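Local coordinates for protein xyloglucan-specific endo-beta-1,4-glucanase GH12 (Aspergillus niveus, PDB 4NPR) that probably cleaves internal beta-1,4-glucosidic linkages of the plant cell-wall polysaccharide xyloglucan, retaining the beta configuration, as a family 12 glycoside hydrolase, at residues Tyr123-Tyr137 with Leu210-Gly222. Residues are numbered along the deposited sequence; the frame is centred on the assembly and turned at random.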
ATOM      1  N   TYR A 123       0.228  -2.857   0.233  1.00 13.16           N
ATOM      2  CA  TYR A 123      -0.997  -2.492   0.895  1.00 14.03           C
ATOM      3  C   TYR A 123      -0.639  -1.514   1.997  1.00 16.28           C
ATOM      4  O   TYR A 123       0.412  -1.645   2.638  1.00 16.07           O
ATOM      5  CB  TYR A 123      -1.719  -3.660   1.570  1.00 13.25           C
ATOM      6  CG  TYR A 123      -2.177  -4.751   0.672  1.00 12.63           C
ATOM      7  CD1 TYR A 123      -1.303  -5.776   0.282  1.00 13.09           C
ATOM      8  CD2 TYR A 123      -3.466  -4.792   0.220  1.00 12.32           C
ATOM      9  CE1 TYR A 123      -1.722  -6.799  -0.556  1.00 12.86           C
ATOM     10  CE2 TYR A 123      -3.912  -5.818  -0.595  1.00 12.46           C
ATOM     11  CZ  TYR A 123      -3.037  -6.814  -1.004  1.00 12.90           C
ATOM     12  OH  TYR A 123      -3.493  -7.856  -1.821  1.00 13.30           O
ATOM     13  N   ASP A 124      -1.552  -0.552   2.193  1.00 19.08           N
ATOM     14  CA  ASP A 124      -1.560   0.395   3.277  1.00 20.70           C
ATOM     15  C   ASP A 124      -2.952   0.433   3.933  1.00 19.94           C
ATOM     16  O   ASP A 124      -3.908   0.902   3.339  1.00 21.60           O
ATOM     17  CB  ASP A 124      -1.216   1.753   2.711  1.00 23.67           C
ATOM     18  CG  ASP A 124      -0.402   2.580   3.657  1.00 27.31           C
ATOM     19  OD1 ASP A 124      -0.050   2.073   4.745  1.00 31.83           O
ATOM     20  OD2 ASP A 124      -0.097   3.736   3.308  1.00 32.35           O
ATOM     21  N   MET A 125      -3.060  -0.089   5.149  1.00 19.68           N
ATOM     22  CA  MET A 125      -4.308  -0.156   5.879  1.00 19.19           C
ATOM     23  C   MET A 125      -4.212   0.614   7.193  1.00 19.18           C
ATOM     24  O   MET A 125      -3.247   0.484   7.939  1.00 20.29           O
ATOM     25  CB  MET A 125      -4.641  -1.591   6.182  1.00 19.35           C
ATOM     26  CG  MET A 125      -4.759  -2.455   4.951  1.00 19.73           C
ATOM     27  SD  MET A 125      -5.062  -4.148   5.479  1.00 20.23           S
ATOM     28  CE  MET A 125      -3.376  -4.687   5.726  1.00 22.52           C
ATOM     29  N   PHE A 126      -5.247   1.379   7.487  1.00 18.19           N
ATOM     30  CA  PHE A 126      -5.213   2.361   8.531  1.00 17.44           C
ATOM     31  C   PHE A 126      -6.276   2.072   9.579  1.00 17.73           C
ATOM     32  O   PHE A 126      -7.405   1.697   9.228  1.00 15.82           O
ATOM     33  CB  PHE A 126      -5.469   3.703   7.893  1.00 18.26           C
ATOM     34  CG  PHE A 126      -4.318   4.210   7.093  1.00 18.87           C
ATOM     35  CD1 PHE A 126      -3.239   4.805   7.728  1.00 18.70           C
ATOM     36  CD2 PHE A 126      -4.290   4.050   5.712  1.00 19.59           C
ATOM     37  CE1 PHE A 126      -2.162   5.266   7.000  1.00 19.89           C
ATOM     38  CE2 PHE A 126      -3.235   4.524   4.970  1.00 19.83           C
ATOM     39  CZ  PHE A 126      -2.151   5.134   5.615  1.00 20.48           C
ATOM     40  N   LEU A 127      -5.899   2.217  10.860  1.00 17.27           N
ATOM     41  CA  LEU A 127      -6.826   2.077  11.964  1.00 17.67           C
ATOM     42  C   LEU A 127      -7.116   3.388  12.657  1.00 19.77           C
ATOM     43  O   LEU A 127      -6.311   4.339  12.584  1.00 21.51           O
ATOM     44  CB  LEU A 127      -6.264   1.146  12.986  1.00 17.46           C
ATOM     45  CG  LEU A 127      -5.964  -0.199  12.387  1.00 17.08           C
ATOM     46  CD1 LEU A 127      -5.379  -1.100  13.456  1.00 17.33           C
ATOM     47  CD2 LEU A 127      -7.243  -0.764  11.833  1.00 17.33           C
ATOM     48  N   SER A 128      -8.274   3.447  13.321  1.00 20.40           N
ATOM     49  CA  SER A 128      -8.629   4.595  14.147  1.00 20.80           C
ATOM     50  C   SER A 128      -9.518   4.187  15.299  1.00 22.00           C
ATOM     51  O   SER A 128     -10.125   3.102  15.269  1.00 22.69           O
ATOM     52  CB  SER A 128      -9.274   5.684  13.338  1.00 21.30           C
ATOM     53  OG  SER A 128      -9.227   6.876  14.095  1.00 24.09           O
ATOM     54  N   THR A 129      -9.573   5.049  16.318  1.00 21.90           N
ATOM     55  CA  THR A 129     -10.369   4.786  17.519  1.00 22.19           C
ATOM     56  C   THR A 129     -11.863   5.069  17.297  1.00 22.82           C
ATOM     57  O   THR A 129     -12.711   4.525  18.017  1.00 21.79           O
ATOM     58  CB  THR A 129      -9.872   5.592  18.761  1.00 23.39           C
ATOM     59  OG1 THR A 129     -10.019   7.012  18.552  1.00 24.13           O
ATOM     60  CG2 THR A 129      -8.411   5.284  19.066  1.00 23.79           C
ATOM     61  N   SER A 130     -12.200   5.891  16.307  1.00 23.25           N
ATOM     62  CA  SER A 130     -13.612   6.070  15.919  1.00 25.37           C
ATOM     63  C   SER A 130     -13.699   6.043  14.395  1.00 26.45           C
ATOM     64  O   SER A 130     -12.684   6.287  13.736  1.00 25.62           O
ATOM     65  CB  SER A 130     -14.154   7.393  16.463  1.00 26.04           C
ATOM     66  OG  SER A 130     -13.543   8.502  15.799  1.00 26.96           O
ATOM     67  N   PRO A 131     -14.901   5.774  13.822  1.00 27.82           N
ATOM     68  CA  PRO A 131     -14.994   5.691  12.344  1.00 27.42           C
ATOM     69  C   PRO A 131     -14.463   6.917  11.576  1.00 26.64           C
ATOM     70  O   PRO A 131     -13.882   6.767  10.514  1.00 27.18           O
ATOM     71  CB  PRO A 131     -16.506   5.469  12.074  1.00 27.21           C
ATOM     72  CG  PRO A 131     -17.103   4.994  13.362  1.00 27.83           C
ATOM     73  CD  PRO A 131     -16.211   5.536  14.473  1.00 29.18           C
ATOM     74  N   GLY A 132     -14.659   8.112  12.112  1.00 27.88           N
ATOM     75  CA  GLY A 132     -14.225   9.346  11.451  1.00 27.24           C
ATOM     76  C   GLY A 132     -12.927   9.881  12.003  1.00 28.27           C
ATOM     77  O   GLY A 132     -12.391  10.854  11.489  1.00 27.33           O
ATOM     78  N   GLY A 133     -12.382   9.226  13.025  1.00 30.30           N
ATOM     79  CA  GLY A 133     -11.166   9.716  13.667  1.00 29.47           C
ATOM     80  C   GLY A 133      -9.886   9.657  12.837  1.00 30.89           C
ATOM     81  O   GLY A 133      -9.808   8.987  11.776  1.00 29.27           O
ATOM     82  N   ASP A 134      -8.884  10.373  13.354  1.00 29.94           N
ATOM     83  CA  ASP A 134      -7.539  10.373  12.818  1.00 30.93           C
ATOM     84  C   ASP A 134      -6.942   8.955  12.842  1.00 29.38           C
ATOM     85  O   ASP A 134      -7.347   8.109  13.651  1.00 27.67           O
ATOM     86  CB  ASP A 134      -6.632  11.286  13.669  1.00 34.56           C
ATOM     87  CG  ASP A 134      -7.054  12.774  13.640  1.00 38.64           C
ATOM     88  OD1 ASP A 134      -7.520  13.309  12.592  1.00 41.07           O
ATOM     89  OD2 ASP A 134      -6.879  13.424  14.691  1.00 41.21           O
ATOM     90  N   HIS A 135      -5.956   8.718  11.973  1.00 26.19           N
ATOM     91  CA  HIS A 135      -5.240   7.450  11.952  1.00 24.87           C
ATOM     92  C   HIS A 135      -4.235   7.358  13.085  1.00 23.52           C
ATOM     93  O   HIS A 135      -3.305   8.148  13.163  1.00 25.63           O
ATOM     94  CB  HIS A 135      -4.525   7.219  10.618  1.00 24.59           C
ATOM     95  CG  HIS A 135      -5.418   7.320   9.426  1.00 25.47           C
ATOM     96  ND1 HIS A 135      -4.955   7.704   8.183  1.00 26.38           N
ATOM     97  CD2 HIS A 135      -6.753   7.122   9.291  1.00 25.69           C
ATOM     98  CE1 HIS A 135      -5.966   7.735   7.334  1.00 27.25           C
ATOM     99  NE2 HIS A 135      -7.071   7.395   7.985  1.00 26.88           N
ATOM    100  N   ASN A 136      -4.411   6.392  13.957  1.00 21.64           N
ATOM    101  CA  ASN A 136      -3.414   6.136  14.996  1.00 22.76           C
ATOM    102  C   ASN A 136      -2.474   4.963  14.656  1.00 20.99           C
ATOM    103  O   ASN A 136      -1.350   4.916  15.131  1.00 17.65           O
ATOM    104  CB  ASN A 136      -4.103   5.951  16.372  1.00 25.93           C
ATOM    105  CG  ASN A 136      -4.860   4.632  16.502  1.00 28.74           C
ATOM    106  OD1 ASN A 136      -4.849   3.990  17.562  1.00 37.41           O
ATOM    107  ND2 ASN A 136      -5.536   4.232  15.444  1.00 29.93           N
ATOM    108  N   TYR A 137      -2.953   4.027  13.821  1.00 20.59           N
ATOM    109  CA  TYR A 137      -2.136   2.948  13.323  1.00 19.91           C
ATOM    110  C   TYR A 137      -2.068   2.858  11.828  1.00 18.51           C
ATOM    111  O   TYR A 137      -2.988   3.198  11.093  1.00 17.87           O
ATOM    112  CB  TYR A 137      -2.631   1.614  13.846  1.00 20.86           C
ATOM    113  CG  TYR A 137      -2.301   1.395  15.272  1.00 21.78           C
ATOM    114  CD1 TYR A 137      -1.038   0.972  15.644  1.00 22.36           C
ATOM    115  CD2 TYR A 137      -3.243   1.623  16.255  1.00 23.60           C
ATOM    116  CE1 TYR A 137      -0.722   0.762  16.977  1.00 22.96           C
ATOM    117  CE2 TYR A 137      -2.954   1.402  17.600  1.00 24.81           C
ATOM    118  CZ  TYR A 137      -1.686   0.971  17.957  1.00 23.80           C
ATOM    119  OH  TYR A 137      -1.382   0.782  19.296  1.00 22.81           O
ATOM    120  N   LEU A 210      -2.084  -5.440  19.697  1.00 22.41           N
ATOM    121  CA  LEU A 210      -2.959  -4.505  19.010  1.00 24.20           C
ATOM    122  C   LEU A 210      -4.392  -4.706  19.497  1.00 23.84           C
ATOM    123  O   LEU A 210      -4.840  -5.833  19.649  1.00 26.74           O
ATOM    124  CB  LEU A 210      -2.885  -4.678  17.496  1.00 24.10           C
ATOM    125  CG  LEU A 210      -3.713  -3.612  16.785  1.00 23.31           C
ATOM    126  CD1 LEU A 210      -3.008  -2.256  16.847  1.00 22.93           C
ATOM    127  CD2 LEU A 210      -4.001  -4.067  15.361  1.00 23.34           C
ATOM    128  N   SER A 211      -5.107  -3.630  19.744  1.00 22.64           N
ATOM    129  CA  SER A 211      -6.466  -3.772  20.244  1.00 24.56           C
ATOM    130  C   SER A 211      -7.442  -4.130  19.089  1.00 25.02           C
ATOM    131  O   SER A 211      -7.365  -3.552  18.000  1.00 26.84           O
ATOM    132  CB  SER A 211      -6.897  -2.484  20.969  1.00 24.30           C
ATOM    133  OG  SER A 211      -8.272  -2.546  21.313  1.00 24.84           O
ATOM    134  N   SER A 212      -8.352  -5.066  19.310  1.00 23.83           N
ATOM    135  CA  SER A 212      -9.363  -5.342  18.296  1.00 25.55           C
ATOM    136  C   SER A 212     -10.568  -4.399  18.383  1.00 26.66           C
ATOM    137  O   SER A 212     -11.433  -4.430  17.502  1.00 24.85           O
ATOM    138  CB  SER A 212      -9.795  -6.815  18.302  1.00 25.96           C
ATOM    139  OG  SER A 212     -10.303  -7.180  19.551  1.00 26.69           O
ATOM    140  N   ASP A 213     -10.611  -3.533  19.393  1.00 27.30           N
ATOM    141  CA  ASP A 213     -11.687  -2.554  19.469  1.00 30.99           C
ATOM    142  C   ASP A 213     -11.484  -1.405  18.448  1.00 27.94           C
ATOM    143  O   ASP A 213     -12.373  -0.574  18.244  1.00 29.67           O
ATOM    144  CB  ASP A 213     -11.824  -2.012  20.914  1.00 36.70           C
ATOM    145  CG  ASP A 213     -13.249  -1.525  21.247  1.00 40.97           C
ATOM    146  OD1 ASP A 213     -14.217  -1.984  20.607  1.00 46.36           O
ATOM    147  OD2 ASP A 213     -13.410  -0.685  22.169  1.00 44.29           O
ATOM    148  N   LEU A 214     -10.328  -1.360  17.808  1.00 24.98           N
ATOM    149  CA  LEU A 214     -10.056  -0.323  16.828  1.00 25.04           C
ATOM    150  C   LEU A 214     -10.869  -0.565  15.572  1.00 22.53           C
ATOM    151  O   LEU A 214     -11.284  -1.697  15.325  1.00 20.59           O
ATOM    152  CB  LEU A 214      -8.562  -0.267  16.492  1.00 26.46           C
ATOM    153  CG  LEU A 214      -7.627   0.077  17.674  1.00 29.72           C
ATOM    154  CD1 LEU A 214      -6.166  -0.202  17.317  1.00 31.09           C
ATOM    155  CD2 LEU A 214      -7.772   1.522  18.163  1.00 30.25           C
ATOM    156  N   TYR A 215     -11.082   0.507  14.809  1.00 21.64           N
ATOM    157  CA  TYR A 215     -11.773   0.495  13.501  1.00 22.17           C
ATOM    158  C   TYR A 215     -10.814   0.413  12.327  1.00 20.74           C
ATOM    159  O   TYR A 215      -9.917   1.212  12.235  1.00 20.22           O
ATOM    160  CB  TYR A 215     -12.589   1.784  13.299  1.00 23.51           C
ATOM    161  CG  TYR A 215     -13.789   1.904  14.201  1.00 26.92           C
ATOM    162  CD1 TYR A 215     -13.691   2.501  15.463  1.00 29.22           C
ATOM    163  CD2 TYR A 215     -15.032   1.388  13.811  1.00 30.06           C
ATOM    164  CE1 TYR A 215     -14.805   2.582  16.307  1.00 31.28           C
ATOM    165  CE2 TYR A 215     -16.155   1.463  14.638  1.00 29.94           C
ATOM    166  CZ  TYR A 215     -16.042   2.051  15.883  1.00 32.44           C
ATOM    167  OH  TYR A 215     -17.153   2.127  16.685  1.00 31.02           O
ATOM    168  N   LEU A 216     -11.037  -0.515  11.397  1.00 20.23           N
ATOM    169  CA  LEU A 216     -10.382  -0.474  10.065  1.00 19.06           C
ATOM    170  C   LEU A 216     -11.026   0.627   9.267  1.00 17.68           C
ATOM    171  O   LEU A 216     -12.198   0.533   9.046  1.00 18.27           O
ATOM    172  CB  LEU A 216     -10.574  -1.821   9.331  1.00 18.83           C
ATOM    173  CG  LEU A 216     -10.019  -2.049   7.907  1.00 19.00           C
ATOM    174  CD1 LEU A 216      -8.586  -1.565   7.728  1.00 17.86           C
ATOM    175  CD2 LEU A 216     -10.084  -3.542   7.583  1.00 19.34           C
ATOM    176  N   VAL A 217     -10.304   1.674   8.866  1.00 17.99           N
ATOM    177  CA  VAL A 217     -10.925   2.806   8.122  1.00 19.76           C
ATOM    178  C   VAL A 217     -10.448   3.136   6.688  1.00 20.48           C
ATOM    179  O   VAL A 217     -11.084   3.964   6.011  1.00 19.23           O
ATOM    180  CB  VAL A 217     -10.910   4.137   8.919  1.00 20.60           C
ATOM    181  CG1 VAL A 217     -11.437   3.913  10.322  1.00 22.05           C
ATOM    182  CG2 VAL A 217      -9.523   4.786   8.949  1.00 20.86           C
ATOM    183  N   ASP A 218      -9.341   2.532   6.251  1.00 21.61           N
ATOM    184  CA  ASP A 218      -8.822   2.724   4.888  1.00 23.43           C
ATOM    185  C   ASP A 218      -8.074   1.426   4.493  1.00 21.51           C
ATOM    186  O   ASP A 218      -7.319   0.902   5.294  1.00 20.03           O
ATOM    187  CB  ASP A 218      -7.880   3.963   4.810  1.00 26.69           C
ATOM    188  CG  ASP A 218      -8.632   5.311   4.474  1.00 31.95           C
ATOM    189  OD1 ASP A 218      -9.020   5.539   3.284  1.00 32.41           O
ATOM    190  OD2 ASP A 218      -8.790   6.165   5.398  1.00 34.71           O
ATOM    191  N   VAL A 219      -8.332   0.904   3.283  1.00 19.32           N
ATOM    192  CA  VAL A 219      -7.557  -0.184   2.692  1.00 17.58           C
ATOM    193  C   VAL A 219      -7.132   0.172   1.260  1.00 17.14           C
ATOM    194  O   VAL A 219      -7.932   0.155   0.326  1.00 16.11           O
ATOM    195  CB  VAL A 219      -8.346  -1.492   2.668  1.00 17.20           C
ATOM    196  CG1 VAL A 219      -7.504  -2.629   2.096  1.00 16.88           C
ATOM    197  CG2 VAL A 219      -8.807  -1.823   4.055  1.00 17.12           C
ATOM    198  N   GLN A 220      -5.844   0.448   1.110  1.00 16.69           N
ATOM    199  CA  GLN A 220      -5.287   1.026  -0.100  1.00 16.28           C
ATOM    200  C   GLN A 220      -4.153   0.144  -0.623  1.00 14.85           C
ATOM    201  O   GLN A 220      -3.372  -0.351   0.164  1.00 14.70           O
ATOM    202  CB  GLN A 220      -4.711   2.374   0.236  1.00 17.31           C
ATOM    203  CG  GLN A 220      -5.699   3.295   0.911  1.00 19.24           C
ATOM    204  CD  GLN A 220      -5.103   4.672   1.080  1.00 21.13           C
ATOM    205  OE1 GLN A 220      -4.312   4.920   1.987  1.00 23.18           O
ATOM    206  NE2 GLN A 220      -5.439   5.564   0.168  1.00 23.46           N
ATOM    207  N   ALA A 221      -4.068  -0.062  -1.930  1.00 12.86           N
ATOM    208  CA  ALA A 221      -2.964  -0.846  -2.509  1.00 12.36           C
ATOM    209  C   ALA A 221      -2.341  -0.103  -3.732  1.00 11.26           C
ATOM    210  O   ALA A 221      -3.068   0.322  -4.638  1.00 10.16           O
ATOM    211  CB  ALA A 221      -3.425  -2.249  -2.884  1.00 12.15           C
ATOM    212  N   GLY A 222      -1.009   0.086  -3.692  1.00 10.24           N
ATOM    213  CA  GLY A 222      -0.285   0.772  -4.738  1.00  9.62           C
ATOM    214  C   GLY A 222       1.230   0.625  -4.641  1.00  9.58           C
ATOM    215  O   GLY A 222       1.755  -0.381  -4.133  1.00  8.82           O
TER
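Pro-131 lies over one face of the Tyr-215 ring, its CD 3.8 Å from the ring centroid in a CH-pi contact displaced toward the rim, while the carbonyl oxygens of Ser-128 and Thr-129 sit at the ring edge in its plane. A second CH-pi contact is more central: Leu-210 CD1 stands 3.6 Å from the centroid of the Tyr-137 ring, and Leu-214 CD1 approaches the same ring obliquely. With CG anti to the backbone N (chi1 -175°), Leu-210 also brings CD2 tip to tip with Leu-127 CD1. Phe-126 CB covers one face of the His-135 imidazole, whose NE2 makes a weak, bent bond of 3.3 Å to Asp-218 OD2. His-135 CE1 in turn stands 3.9 Å above the Phe-126 ring plane, toward the rim, and Gln-220 OE1 lies at that ring's edge, 3.2 Å from Phe-126 CE2, the amide turned 58° from the ring.

Strands 123-128 and 215-222 pair antiparallel within the larger sheet of the beta-jelly roll, with backbone bonds from Asp-124/Gln-220 to Ser-128/Tyr-215. Met-125 and Val-219 lie side by side on the buried, largely apolar face shared with Tyr-123, Leu-127 and Leu-216; helix 198-207 packs on Met-125 and Leu-127 there. The other face is polar and aromatic, but its long His-135 to Asp-218 bond probably contributes little; cohesion rests mainly on backbone bonds and apolar packing.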